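Local coordinates for Kit ligand (Mus musculus, PDB 2O27), which binds and dimerises the receptor tyrosine kinase KIT as a non-covalent homodimeric cytokine, regulating cell survival, proliferation, blood formation and melanogenesis, at residues A[66-69]-A[70-74]. Numbering follows the deposited sequence.
Sequences EGLS and NYSII
S69 and S72 grip one another at the start of helix 70-91, each hydroxyl reaching for the other residue's backbone. OG of S69 accepts the amide of S72, with 3.3 Å between S69 OG and S72 N and a nearly straight N-H...O angle of 166°. It can do so because its chi1 of 66° sets the hydroxyl between its own N and carbonyl carbon, turned toward the first helical turn; the same OG is also hydrogen-bonded to the carbonyl oxygen of I64, tying the preceding loop to the cap. In return S72 OG donates to S69 O at 2.6 Å, approaching from the side of the C=O (121°) and tilted out of the carbonyl plane. That oxygen takes a second donor closer to the line of the carbonyl bond, I73 N, at 3.2 Å from S69 O, the first i to i+4 bond of the helix.

Beside these capping bonds lies an apolar touch. L68 and I73 cross at about a right angle, and CD2 of L68 presses on I73 CG1 at 3.4 Å, tighter than usual for two carbons, with I73 CD1 also near. K11 and, from helix 13-18, K15 touch L68, while L16 of the same helix packs against I73. The side chain of N70 sets off away from the loop, its ND2 hydrogen-bonded to N19 O, and S69 packs on L68 of the second subunit. Taken together, this is a serine N-cap with a flanking leucine–isoleucine contact of the hydrophobic-staple kind, starting a helix of the four-helix cytokine bundle at the homodimer interface.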
ATOM      1  N   GLU A  66       2.647  15.454   9.356  1.00 56.38           N
ATOM      2  CA  GLU A  66       4.099  15.496   9.473  1.00 58.30           C
ATOM      3  C   GLU A  66       4.796  14.202   9.100  1.00 57.19           C
ATOM      4  O   GLU A  66       4.360  13.114   9.486  1.00 57.83           O
ATOM      5  CB  GLU A  66       4.516  15.889  10.891  1.00 60.03           C
ATOM      6  CG  GLU A  66       6.020  15.797  11.110  1.00 64.78           C
ATOM      7  CD  GLU A  66       6.471  16.457  12.393  1.00 68.28           C
ATOM      8  OE1 GLU A  66       7.676  16.363  12.713  1.00 68.32           O
ATOM      9  OE2 GLU A  66       5.627  17.076  13.078  1.00 71.71           O
ATOM     10  N   GLY A  67       5.885  14.332   8.347  1.00 56.35           N
ATOM     11  CA  GLY A  67       6.648  13.167   7.945  1.00 55.03           C
ATOM     12  C   GLY A  67       6.608  12.785   6.475  1.00 53.90           C
ATOM     13  O   GLY A  67       6.876  11.625   6.137  1.00 53.97           O
ATOM     14  N   LEU A  68       6.298  13.734   5.597  1.00 51.01           N
ATOM     15  CA  LEU A  68       6.245  13.434   4.165  1.00 49.22           C
ATOM     16  C   LEU A  68       5.418  12.167   3.992  1.00 46.22           C
ATOM     17  O   LEU A  68       5.952  11.082   3.802  1.00 47.06           O
ATOM     18  CB  LEU A  68       7.655  13.193   3.620  1.00 51.00           C
ATOM     19  CG  LEU A  68       8.164  14.068   2.478  1.00 52.93           C
ATOM     20  CD1 LEU A  68       9.540  13.579   2.056  1.00 55.68           C
ATOM     21  CD2 LEU A  68       7.206  14.010   1.314  1.00 53.84           C
ATOM     22  N   SER A  69       4.109  12.314   4.076  1.00 41.17           N
ATOM     23  CA  SER A  69       3.213  11.193   3.951  1.00 37.82           C
ATOM     24  C   SER A  69       2.907  10.866   2.503  1.00 37.26           C
ATOM     25  O   SER A  69       3.134  11.677   1.613  1.00 38.18           O
ATOM     26  CB  SER A  69       1.913  11.502   4.686  1.00 36.26           C
ATOM     27  OG  SER A  69       1.203  12.559   4.072  1.00 33.31           O
ATOM     28  N   ASN A  70       2.386   9.672   2.278  1.00 35.38           N
ATOM     29  CA  ASN A  70       2.020   9.254   0.946  1.00 35.09           C
ATOM     30  C   ASN A  70       0.919  10.177   0.442  1.00 33.77           C
ATOM     31  O   ASN A  70       0.928  10.583  -0.722  1.00 32.68           O
ATOM     32  CB  ASN A  70       1.542   7.793   0.968  1.00 34.88           C
ATOM     33  CG  ASN A  70       2.675   6.817   1.258  1.00 34.25           C
ATOM     34  OD1 ASN A  70       3.829   7.222   1.383  1.00 35.92           O
ATOM     35  ND2 ASN A  70       2.349   5.531   1.359  1.00 30.63           N
ATOM     36  N   TYR A  71      -0.013  10.534   1.329  1.00 32.40           N
ATOM     37  CA  TYR A  71      -1.114  11.407   0.935  1.00 32.68           C
ATOM     38  C   TYR A  71      -0.579  12.704   0.331  1.00 32.12           C
ATOM     39  O   TYR A  71      -0.992  13.099  -0.751  1.00 31.48           O
ATOM     40  CB  TYR A  71      -2.035  11.755   2.135  1.00 30.78           C
ATOM     41  CG  TYR A  71      -3.232  12.605   1.758  1.00 28.65           C
ATOM     42  CD1 TYR A  71      -4.463  12.016   1.471  1.00 28.32           C
ATOM     43  CD2 TYR A  71      -3.125  13.990   1.627  1.00 29.76           C
ATOM     44  CE1 TYR A  71      -5.568  12.783   1.058  1.00 28.39           C
ATOM     45  CE2 TYR A  71      -4.229  14.768   1.210  1.00 29.66           C
ATOM     46  CZ  TYR A  71      -5.440  14.142   0.934  1.00 30.63           C
ATOM     47  OH  TYR A  71      -6.541  14.862   0.543  1.00 35.58           O
ATOM     48  N   SER A  72       0.344  13.356   1.033  1.00 32.18           N
ATOM     49  CA  SER A  72       0.913  14.626   0.567  1.00 32.83           C
ATOM     50  C   SER A  72       1.642  14.536  -0.778  1.00 32.53           C
ATOM     51  O   SER A  72       1.405  15.354  -1.664  1.00 31.86           O
ATOM     52  CB  SER A  72       1.862  15.195   1.630  1.00 34.92           C
ATOM     53  OG  SER A  72       2.827  14.232   2.029  1.00 44.21           O
ATOM     54  N   ILE A  73       2.535  13.556  -0.918  1.00 33.39           N
ATOM     55  CA  ILE A  73       3.280  13.374  -2.161  1.00 33.43           C
ATOM     56  C   ILE A  73       2.320  13.113  -3.335  1.00 31.51           C
ATOM     57  O   ILE A  73       2.406  13.738  -4.384  1.00 32.71           O
ATOM     58  CB  ILE A  73       4.265  12.167  -2.062  1.00 34.26           C
ATOM     59  CG1 ILE A  73       5.183  12.307  -0.843  1.00 36.16           C
ATOM     60  CG2 ILE A  73       5.116  12.098  -3.317  1.00 34.39           C
ATOM     61  CD1 ILE A  73       5.988  11.013  -0.541  1.00 36.29           C
ATOM     62  N   ILE A  74       1.403  12.176  -3.151  1.00 31.40           N
ATOM     63  CA  ILE A  74       0.446  11.846  -4.198  1.00 30.96           C
ATOM     64  C   ILE A  74      -0.398  13.073  -4.562  1.00 32.82           C
ATOM     65  O   ILE A  74      -0.676  13.335  -5.746  1.00 32.77           O
ATOM     66  CB  ILE A  74      -0.502  10.711  -3.729  1.00 29.18           C
ATOM     67  CG1 ILE A  74       0.279   9.402  -3.604  1.00 30.53           C
ATOM     68  CG2 ILE A  74      -1.693  10.571  -4.685  1.00 28.01           C
ATOM     69  CD1 ILE A  74      -0.502   8.269  -2.886  1.00 28.08           C
TER